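Local coordinates for AcrVIA1 (Listeria seeligeri, PDB 6VRB), which acts as an anti-CRISPR protein, probably blocking the type VI-A effector Cas13a by binding it together with its guide RNA, at residues Y4-E16 against V94-T107. Numbering follows the deposited sequence.
Sequences YIKDLKVKGKIFE and VLQIYLADPFAPDT. With nucleotides of chain A.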
ATOM      1  N   TYR C   4      27.150  -2.788  -5.403  1.00 29.80           N
ATOM      2  CA  TYR C   4      25.724  -3.047  -5.513  1.00 29.80           C
ATOM      3  C   TYR C   4      25.089  -1.792  -6.082  1.00 29.80           C
ATOM      4  O   TYR C   4      24.872  -0.832  -5.342  1.00 29.80           O
ATOM      5  CB  TYR C   4      25.134  -3.388  -4.155  1.00 29.80           C
ATOM      6  CG  TYR C   4      23.655  -3.649  -4.179  1.00 29.80           C
ATOM      7  CD1 TYR C   4      23.153  -4.865  -4.609  1.00 29.80           C
ATOM      8  CD2 TYR C   4      22.756  -2.672  -3.785  1.00 29.80           C
ATOM      9  CE1 TYR C   4      21.802  -5.102  -4.637  1.00 29.80           C
ATOM     10  CE2 TYR C   4      21.406  -2.900  -3.813  1.00 29.80           C
ATOM     11  CZ  TYR C   4      20.934  -4.116  -4.238  1.00 29.80           C
ATOM     12  OH  TYR C   4      19.584  -4.348  -4.264  1.00 29.80           O
ATOM     13  N   ILE C   5      24.816  -1.786  -7.388  1.00 26.93           N
ATOM     14  CA  ILE C   5      24.114  -0.694  -8.048  1.00 26.93           C
ATOM     15  C   ILE C   5      22.956  -1.354  -8.785  1.00 26.93           C
ATOM     16  O   ILE C   5      22.924  -2.572  -8.954  1.00 26.93           O
ATOM     17  CB  ILE C   5      25.023   0.110  -9.015  1.00 26.93           C
ATOM     18  CG1 ILE C   5      26.396   0.364  -8.408  1.00 26.93           C
ATOM     19  CG2 ILE C   5      24.505   1.507  -9.209  1.00 26.93           C
ATOM     20  CD1 ILE C   5      27.411   0.911  -9.374  1.00 26.93           C
ATOM     21  N   LYS C   6      21.895  -0.575  -8.995  1.00 29.87           N
ATOM     22  CA  LYS C   6      20.687  -1.079  -9.698  1.00 29.87           C
ATOM     23  C   LYS C   6      20.943  -1.042 -11.208  1.00 29.87           C
ATOM     24  O   LYS C   6      21.917  -0.384 -11.617  1.00 29.87           O
ATOM     25  CB  LYS C   6      19.443  -0.297  -9.267  1.00 29.87           C
ATOM     26  CG  LYS C   6      18.123  -1.028  -9.474  1.00 29.87           C
ATOM     27  CD  LYS C   6      17.063  -0.635  -8.471  1.00 29.87           C
ATOM     28  CE  LYS C   6      17.316  -1.201  -7.089  1.00 29.87           C
ATOM     29  NZ  LYS C   6      17.037  -2.655  -7.034  1.00 29.87           N
ATOM     30  N   ASP C   7      20.131  -1.742 -12.003  1.00 33.84           N
ATOM     31  CA  ASP C   7      20.371  -1.724 -13.468  1.00 33.84           C
ATOM     32  C   ASP C   7      20.283  -0.269 -13.929  1.00 33.84           C
ATOM     33  O   ASP C   7      19.291   0.397 -13.589  1.00 33.84           O
ATOM     34  CB  ASP C   7      19.357  -2.594 -14.211  1.00 33.84           C
ATOM     35  CG  ASP C   7      19.594  -4.083 -14.044  1.00 33.84           C
ATOM     36  OD1 ASP C   7      20.423  -4.450 -13.189  1.00 33.84           O
ATOM     37  OD2 ASP C   7      18.949  -4.863 -14.770  1.00 33.84           O
ATOM     38  N   LEU C   8      21.272   0.186 -14.699  1.00 28.50           N
ATOM     39  CA  LEU C   8      21.308   1.596 -15.165  1.00 28.50           C
ATOM     40  C   LEU C   8      21.370   1.630 -16.690  1.00 28.50           C
ATOM     41  O   LEU C   8      22.221   0.931 -17.257  1.00 28.50           O
ATOM     42  CB  LEU C   8      22.556   2.270 -14.589  1.00 28.50           C
ATOM     43  CG  LEU C   8      22.519   2.585 -13.096  1.00 28.50           C
ATOM     44  CD1 LEU C   8      23.840   3.181 -12.644  1.00 28.50           C
ATOM     45  CD2 LEU C   8      21.377   3.531 -12.772  1.00 28.50           C
ATOM     46  N   LYS C   9      20.506   2.428 -17.316  1.00 25.70           N
ATOM     47  CA  LYS C   9      20.570   2.595 -18.789  1.00 25.70           C
ATOM     48  C   LYS C   9      21.414   3.848 -19.016  1.00 25.70           C
ATOM     49  O   LYS C   9      20.932   4.941 -18.685  1.00 25.70           O
ATOM     50  CB  LYS C   9      19.165   2.762 -19.372  1.00 25.70           C
ATOM     51  CG  LYS C   9      19.108   3.145 -20.841  1.00 25.70           C
ATOM     52  CD  LYS C   9      17.694   3.365 -21.326  1.00 25.70           C
ATOM     53  CE  LYS C   9      16.799   2.168 -21.082  1.00 25.70           C
ATOM     54  NZ  LYS C   9      15.379   2.472 -21.378  1.00 25.70           N
ATOM     55  N   VAL C  10      22.630   3.688 -19.539  1.00 25.68           N
ATOM     56  CA  VAL C  10      23.518   4.872 -19.718  1.00 25.68           C
ATOM     57  C   VAL C  10      23.718   5.148 -21.206  1.00 25.68           C
ATOM     58  O   VAL C  10      24.222   4.262 -21.916  1.00 25.68           O
ATOM     59  CB  VAL C  10      24.874   4.672 -19.015  1.00 25.68           C
ATOM     60  CG1 VAL C  10      25.771   5.887 -19.183  1.00 25.68           C
ATOM     61  CG2 VAL C  10      24.702   4.332 -17.544  1.00 25.68           C
ATOM     62  N   LYS C  11      23.354   6.354 -21.633  1.00 28.70           N
ATOM     63  CA  LYS C  11      23.556   6.787 -23.048  1.00 28.70           C
ATOM     64  C   LYS C  11      23.239   5.668 -24.050  1.00 28.70           C
ATOM     65  O   LYS C  11      24.050   5.464 -24.973  1.00 28.70           O
ATOM     66  CB  LYS C  11      24.837   7.594 -23.300  1.00 28.70           C
ATOM     67  CG  LYS C  11      26.144   7.083 -22.710  1.00 28.70           C
ATOM     68  CD  LYS C  11      27.265   8.072 -22.933  1.00 28.70           C
ATOM     69  CE  LYS C  11      26.779   9.503 -22.847  1.00 28.70           C
ATOM     70  NZ  LYS C  11      27.788  10.467 -23.344  1.00 28.70           N
ATOM     71  N   GLY C  12      22.114   4.975 -23.859  1.00 30.31           N
ATOM     72  CA  GLY C  12      21.650   3.926 -24.788  1.00 30.31           C
ATOM     73  C   GLY C  12      22.176   2.532 -24.489  1.00 30.31           C
ATOM     74  O   GLY C  12      21.671   1.589 -25.121  1.00 30.31           O
ATOM     75  N   LYS C  13      23.137   2.372 -23.571  1.00 30.93           N
ATOM     76  CA  LYS C  13      23.575   1.019 -23.270  1.00 30.93           C
ATOM     77  C   LYS C  13      23.145   0.628 -21.866  1.00 30.93           C
ATOM     78  O   LYS C  13      23.335   1.387 -20.915  1.00 30.93           O
ATOM     79  CB  LYS C  13      25.094   0.903 -23.401  1.00 30.93           C
ATOM     80  CG  LYS C  13      25.616  -0.509 -23.250  1.00 30.93           C
ATOM     81  CD  LYS C  13      27.112  -0.568 -23.453  1.00 30.93           C
ATOM     82  CE  LYS C  13      27.594  -2.001 -23.430  1.00 30.93           C
ATOM     83  NZ  LYS C  13      27.398  -2.621 -22.092  1.00 30.93           N
ATOM     84  N   ILE C  14      22.581  -0.574 -21.743  1.00 31.98           N
ATOM     85  CA  ILE C  14      22.065  -1.056 -20.430  1.00 31.98           C
ATOM     86  C   ILE C  14      23.140  -1.883 -19.723  1.00 31.98           C
ATOM     87  O   ILE C  14      23.664  -2.827 -20.340  1.00 31.98           O
ATOM     88  CB  ILE C  14      20.772  -1.871 -20.619  1.00 31.98           C
ATOM     89  CG1 ILE C  14      19.656  -1.022 -21.232  1.00 31.98           C
ATOM     90  CG2 ILE C  14      20.340  -2.509 -19.310  1.00 31.98           C
ATOM     91  CD1 ILE C  14      19.991  -0.464 -22.593  1.00 31.98           C
ATOM     92  N   PHE C  15      23.435  -1.528 -18.471  1.00 33.57           N
ATOM     93  CA  PHE C  15      24.402  -2.277 -17.632  1.00 33.57           C
ATOM     94  C   PHE C  15      23.570  -3.029 -16.590  1.00 33.57           C
ATOM     95  O   PHE C  15      22.806  -2.373 -15.863  1.00 33.57           O
ATOM     96  CB  PHE C  15      25.394  -1.316 -16.974  1.00 33.57           C
ATOM     97  CG  PHE C  15      26.291  -0.582 -17.937  1.00 33.57           C
ATOM     98  CD1 PHE C  15      25.846   0.550 -18.601  1.00 33.57           C
ATOM     99  CD2 PHE C  15      27.581  -1.020 -18.180  1.00 33.57           C
ATOM    100  CE1 PHE C  15      26.672   1.223 -19.486  1.00 33.57           C
ATOM    101  CE2 PHE C  15      28.407  -0.345 -19.065  1.00 33.57           C
ATOM    102  CZ  PHE C  15      27.950   0.774 -19.717  1.00 33.57           C
ATOM    103  N   GLU C  16      23.724  -4.353 -16.514  1.00 39.67           N
ATOM    104  CA  GLU C  16      22.898  -5.166 -15.582  1.00 39.67           C
ATOM    105  C   GLU C  16      23.801  -6.046 -14.717  1.00 39.67           C
ATOM    106  O   GLU C  16      24.995  -6.171 -15.044  1.00 39.67           O
ATOM    107  CB  GLU C  16      21.890  -6.028 -16.344  1.00 39.67           C
ATOM    108  CG  GLU C  16      21.603  -5.543 -17.752  1.00 39.67           C
ATOM    109  CD  GLU C  16      22.495  -6.157 -18.819  1.00 39.67           C
ATOM    110  OE1 GLU C  16      23.151  -7.176 -18.522  1.00 39.67           O
ATOM    111  OE2 GLU C  16      22.530  -5.619 -19.943  1.00 39.67           O
ATOM    112  N   VAL C  94      24.402  15.309 -18.378  1.00 22.36           N
ATOM    113  CA  VAL C  94      25.457  15.341 -19.382  1.00 22.36           C
ATOM    114  C   VAL C  94      25.790  13.929 -19.851  1.00 22.36           C
ATOM    115  O   VAL C  94      25.974  13.683 -21.048  1.00 22.36           O
ATOM    116  CB  VAL C  94      26.687  16.083 -18.831  1.00 22.36           C
ATOM    117  CG1 VAL C  94      27.879  15.928 -19.729  1.00 22.36           C
ATOM    118  CG2 VAL C  94      26.375  17.550 -18.695  1.00 22.36           C
ATOM    119  N   LEU C  95      25.812  12.969 -18.932  1.00 20.86           N
ATOM    120  CA  LEU C  95      26.153  11.600 -19.279  1.00 20.86           C
ATOM    121  C   LEU C  95      24.940  10.706 -19.508  1.00 20.86           C
ATOM    122  O   LEU C  95      25.127   9.507 -19.730  1.00 20.86           O
ATOM    123  CB  LEU C  95      27.037  10.989 -18.199  1.00 20.86           C
ATOM    124  CG  LEU C  95      28.418  11.622 -18.097  1.00 20.86           C
ATOM    125  CD1 LEU C  95      29.159  11.047 -16.926  1.00 20.86           C
ATOM    126  CD2 LEU C  95      29.183  11.392 -19.375  1.00 20.86           C
ATOM    127  N   GLN C  96      23.725  11.256 -19.433  1.00 22.39           N
ATOM    128  CA  GLN C  96      22.466  10.591 -19.802  1.00 22.39           C
ATOM    129  C   GLN C  96      22.234   9.297 -19.020  1.00 22.39           C
ATOM    130  O   GLN C  96      21.964   8.239 -19.583  1.00 22.39           O
ATOM    131  CB  GLN C  96      22.401  10.356 -21.310  1.00 22.39           C
ATOM    132  CG  GLN C  96      22.302  11.650 -22.062  1.00 22.39           C
ATOM    133  CD  GLN C  96      21.014  12.378 -21.751  1.00 22.39           C
ATOM    134  OE1 GLN C  96      19.941  11.780 -21.730  1.00 22.39           O
ATOM    135  NE2 GLN C  96      21.118  13.667 -21.462  1.00 22.39           N
ATOM    136  N   ILE C  97      22.325   9.416 -17.702  1.00 19.89           N
ATOM    137  CA  ILE C  97      22.212   8.281 -16.794  1.00 19.89           C
ATOM    138  C   ILE C  97      20.768   8.156 -16.338  1.00 19.89           C
ATOM    139  O   ILE C  97      20.173   9.124 -15.858  1.00 19.89           O
ATOM    140  CB  ILE C  97      23.154   8.460 -15.595  1.00 19.89           C
ATOM    141  CG1 ILE C  97      24.599   8.535 -16.078  1.00 19.89           C
ATOM    142  CG2 ILE C  97      22.967   7.344 -14.594  1.00 19.89           C
ATOM    143  CD1 ILE C  97      25.559   9.027 -15.046  1.00 19.89           C
ATOM    144  N   TYR C  98      20.197   6.965 -16.496  1.00 19.92           N
ATOM    145  CA  TYR C  98      18.816   6.699 -16.121  1.00 19.92           C
ATOM    146  C   TYR C  98      18.790   5.409 -15.317  1.00 19.92           C
ATOM    147  O   TYR C  98      19.829   4.825 -15.007  1.00 19.92           O
ATOM    148  CB  TYR C  98      17.927   6.587 -17.363  1.00 19.92           C
ATOM    149  CG  TYR C  98      17.848   7.831 -18.204  1.00 19.92           C
ATOM    150  CD1 TYR C  98      16.909   8.818 -17.953  1.00 19.92           C
ATOM    151  CD2 TYR C  98      18.731   8.023 -19.250  1.00 19.92           C
ATOM    152  CE1 TYR C  98      16.850   9.956 -18.737  1.00 19.92           C
ATOM    153  CE2 TYR C  98      18.684   9.153 -20.027  1.00 19.92           C
ATOM    154  CZ  TYR C  98      17.742  10.110 -19.771  1.00 19.92           C
ATOM    155  OH  TYR C  98      17.714  11.232 -20.554  1.00 19.92           O
ATOM    156  N   LEU C  99      17.592   4.947 -14.989  1.00 22.42           N
ATOM    157  CA  LEU C  99      17.379   3.596 -14.496  1.00 22.42           C
ATOM    158  C   LEU C  99      16.844   2.746 -15.638  1.00 22.42           C
ATOM    159  O   LEU C  99      16.107   3.240 -16.495  1.00 22.42           O
ATOM    160  CB  LEU C  99      16.410   3.582 -13.310  1.00 22.42           C
ATOM    161  CG  LEU C  99      16.939   4.120 -11.981  1.00 22.42           C
ATOM    162  CD1 LEU C  99      15.851   4.200 -10.960  1.00 22.42           C
ATOM    163  CD2 LEU C  99      18.036   3.222 -11.486  1.00 22.42           C
ATOM    164  N   ALA C 100      17.236   1.472 -15.665  1.00 28.39           N
ATOM    165  CA  ALA C 100      16.842   0.612 -16.776  1.00 28.39           C
ATOM    166  C   ALA C 100      15.393   0.175 -16.648  1.00 28.39           C
ATOM    167  O   ALA C 100      14.664   0.120 -17.645  1.00 28.39           O
ATOM    168  CB  ALA C 100      17.754  -0.604 -16.856  1.00 28.39           C
ATOM    169  N   ASP C 101      14.954  -0.141 -15.434  1.00 31.12           N
ATOM    170  CA  ASP C 101      13.552  -0.455 -15.169  1.00 31.12           C
ATOM    171  C   ASP C 101      13.077   0.346 -13.967  1.00 31.12           C
ATOM    172  O   ASP C 101      13.300  -0.029 -12.809  1.00 31.12           O
ATOM    173  CB  ASP C 101      13.343  -1.958 -14.994  1.00 31.12           C
ATOM    174  CG  ASP C 101      14.370  -2.591 -14.094  1.00 31.12           C
ATOM    175  OD1 ASP C 101      15.305  -1.875 -13.680  1.00 31.12           O
ATOM    176  OD2 ASP C 101      14.245  -3.800 -13.804  1.00 31.12           O
ATOM    177  N   PRO C 102      12.428   1.486 -14.206  1.00 26.71           N
ATOM    178  CA  PRO C 102      12.028   2.357 -13.098  1.00 26.71           C
ATOM    179  C   PRO C 102      10.740   1.936 -12.428  1.00 26.71           C
ATOM    180  O   PRO C 102      10.345   2.564 -11.440  1.00 26.71           O
ATOM    181  CB  PRO C 102      11.854   3.717 -13.777  1.00 26.71           C
ATOM    182  CG  PRO C 102      12.541   3.582 -15.093  1.00 26.71           C
ATOM    183  CD  PRO C 102      12.338   2.181 -15.495  1.00 26.71           C
ATOM    184  N   PHE C 103      10.067   0.911 -12.934  1.00 24.18           N
ATOM    185  CA  PHE C 103       8.755   0.535 -12.435  1.00 24.18           C
ATOM    186  C   PHE C 103       8.756  -0.817 -11.743  1.00 24.18           C
ATOM    187  O   PHE C 103       7.687  -1.356 -11.456  1.00 24.18           O
ATOM    188  CB  PHE C 103       7.742   0.550 -13.578  1.00 24.18           C
ATOM    189  CG  PHE C 103       7.536   1.906 -14.170  1.00 24.18           C
ATOM    190  CD1 PHE C 103       6.746   2.836 -13.533  1.00 24.18           C
ATOM    191  CD2 PHE C 103       8.130   2.246 -15.366  1.00 24.18           C
ATOM    192  CE1 PHE C 103       6.561   4.087 -14.075  1.00 24.18           C
ATOM    193  CE2 PHE C 103       7.948   3.492 -15.909  1.00 24.18           C
ATOM    194  CZ  PHE C 103       7.156   4.409 -15.267  1.00 24.18           C
ATOM    195  N   ALA C 104       9.930  -1.373 -11.467  1.00 31.01           N
ATOM    196  CA  ALA C 104      10.015  -2.608 -10.717  1.00 31.01           C
ATOM    197  C   ALA C 104       9.656  -2.348  -9.254  1.00 31.01           C
ATOM    198  O   ALA C 104       9.911  -1.259  -8.736  1.00 31.01           O
ATOM    199  CB  ALA C 104      11.418  -3.194 -10.827  1.00 31.01           C
ATOM    200  N   PRO C 105       9.044  -3.325  -8.570  1.00 37.92           N
ATOM    201  CA  PRO C 105       8.575  -3.074  -7.194  1.00 37.92           C
ATOM    202  C   PRO C 105       9.683  -2.906  -6.169  1.00 37.92           C
ATOM    203  O   PRO C 105       9.405  -2.426  -5.063  1.00 37.92           O
ATOM    204  CB  PRO C 105       7.731  -4.317  -6.881  1.00 37.92           C
ATOM    205  CG  PRO C 105       7.362  -4.859  -8.195  1.00 37.92           C
ATOM    206  CD  PRO C 105       8.524  -4.605  -9.082  1.00 37.92           C
ATOM    207  N   ASP C 106      10.920  -3.278  -6.488  1.00 43.18           N
ATOM    208  CA  ASP C 106      12.021  -3.199  -5.542  1.00 43.18           C
ATOM    209  C   ASP C 106      12.951  -2.022  -5.826  1.00 43.18           C
ATOM    210  O   ASP C 106      14.128  -2.064  -5.453  1.00 43.18           O
ATOM    211  CB  ASP C 106      12.795  -4.515  -5.546  1.00 43.18           C
ATOM    212  CG  ASP C 106      11.939  -5.689  -5.105  1.00 43.18           C
ATOM    213  OD1 ASP C 106      10.971  -5.469  -4.347  1.00 43.18           O
ATOM    214  OD2 ASP C 106      12.230  -6.835  -5.516  1.00 43.18           O
ATOM    215  N   THR C 107      12.447  -0.976  -6.476  1.00 34.94           N
ATOM    216  CA  THR C 107      13.237   0.190  -6.839  1.00 34.94           C
ATOM    217  C   THR C 107      12.660   1.436  -6.186  1.00 34.94           C
ATOM    218  O   THR C 107      11.488   1.487  -5.813  1.00 34.94           O
ATOM    219  CB  THR C 107      13.260   0.407  -8.355  1.00 34.94           C
ATOM    220  OG1 THR C 107      11.930   0.668  -8.806  1.00 34.94           O
ATOM    221  CG2 THR C 107      13.782  -0.803  -9.067  1.00 34.94           C
TER
ATOM    222  P     U A   4       0.732   1.429 -10.280  1.00 27.30           P
ATOM    223  OP1   U A   4       2.064   0.850 -10.556  1.00 27.30           O
ATOM    224  OP2   U A   4       0.290   1.615  -8.885  1.00 27.30           O
ATOM    225  O5'   U A   4       0.621   2.837 -11.012  1.00 27.30           O
ATOM    226  C5'   U A   4       1.358   3.976 -10.521  1.00 27.30           C
ATOM    227  C4'   U A   4       1.668   4.935 -11.647  1.00 27.30           C
ATOM    228  O4'   U A   4       2.767   4.401 -12.437  1.00 27.30           O
ATOM    229  C3'   U A   4       0.530   5.187 -12.630  1.00 27.30           C
ATOM    230  O3'   U A   4       0.584   6.511 -13.157  1.00 27.30           O
ATOM    231  C2'   U A   4       0.837   4.198 -13.743  1.00 27.30           C
ATOM    232  O2'   U A   4       0.297   4.596 -14.981  1.00 27.30           O
ATOM    233  C1'   U A   4       2.360   4.270 -13.784  1.00 27.30           C
ATOM    234  N1    U A   4       3.007   3.081 -14.353  1.00 27.30           N
ATOM    235  C2    U A   4       3.486   3.167 -15.645  1.00 27.30           C
ATOM    236  O2    U A   4       3.385   4.174 -16.319  1.00 27.30           O
ATOM    237  N3    U A   4       4.084   2.027 -16.115  1.00 27.30           N
ATOM    238  C4    U A   4       4.252   0.835 -15.446  1.00 27.30           C
ATOM    239  O4    U A   4       4.812  -0.103 -16.010  1.00 27.30           O
ATOM    240  C5    U A   4       3.730   0.824 -14.114  1.00 27.30           C
ATOM    241  C6    U A   4       3.143   1.921 -13.623  1.00 27.30           C
ATOM    242  P     U A  51      19.223  19.829 -17.759  1.00 32.37           P
ATOM    243  OP1   U A  51      19.265  19.438 -19.184  1.00 32.37           O
ATOM    244  OP2   U A  51      19.518  18.825 -16.713  1.00 32.37           O
ATOM    245  O5'   U A  51      20.193  21.078 -17.568  1.00 32.37           O
ATOM    246  C5'   U A  51      21.333  21.003 -16.691  1.00 32.37           C
ATOM    247  C4'   U A  51      22.424  21.932 -17.167  1.00 32.37           C
ATOM    248  O4'   U A  51      23.439  21.161 -17.873  1.00 32.37           O
ATOM    249  C3'   U A  51      21.987  23.023 -18.137  1.00 32.37           C
ATOM    250  O3'   U A  51      22.812  24.170 -17.982  1.00 32.37           O
ATOM    251  C2'   U A  51      22.304  22.400 -19.488  1.00 32.37           C
ATOM    252  O2'   U A  51      22.481  23.357 -20.511  1.00 32.37           O
ATOM    253  C1'   U A  51      23.617  21.690 -19.170  1.00 32.37           C
ATOM    254  N1    U A  51      23.936  20.586 -20.084  1.00 32.37           N
ATOM    255  C2    U A  51      23.030  19.551 -20.188  1.00 32.37           C
ATOM    256  O2    U A  51      21.990  19.518 -19.555  1.00 32.37           O
ATOM    257  N3    U A  51      23.390  18.557 -21.059  1.00 32.37           N
ATOM    258  C4    U A  51      24.534  18.488 -21.824  1.00 32.37           C
ATOM    259  O4    U A  51      24.713  17.520 -22.564  1.00 32.37           O
ATOM    260  C5    U A  51      25.422  19.596 -21.660  1.00 32.37           C
ATOM    261  C6    U A  51      25.101  20.584 -20.817  1.00 32.37           C
TER
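Lys9 and Tyr98 form an antiparallel hydrogen-bonded pair, but an uneven one. Tyr98 N gives to Lys9 O at 3.1 Å, whereas the return bond from Lys9 N to Tyr98 O is weak at 3.4 Å. Two residues along in each direction, the antiparallel backbone bonding continues with straighter bonds: Lys11 N reaches Gln96 O with an N-H...O angle of 177°, and Ala100 N reaches Asp7 O with one of 170°. Between the Lys9-Tyr98 and Lys11-Gln96 bonds, Val10 and Ile97 are a non-hydrogen-bonded pair, CG1 to CG1 4.2 Å. CG anti to the carbonyl carbon (chi1 -62°) sets the Tyr98 ring with its edge, in plane, at Lys9 O, while its OH gives to Gln96 OE1 at 2.6 Å. Gln96 NE2 bonds weakly to Ser93 O and also hydrogen-bonds a polar side chain of the other protein chain, where a basic side chain binds Ile97 O. Farther along, the Lys6 chain bends at chi3 and chi4, crosses Thr107 at about a right angle, and sends NZ to Asp106 O in a weak bond. Thr107 OG1 gives to Ala104 O at 2.8 Å within a type I turn. Residues 96-100 thus pair along the side of 8-10 not used by 13-15, an irregular, strand-like segment bonded antiparallel to a beta hairpin with a two-residue type I' turn.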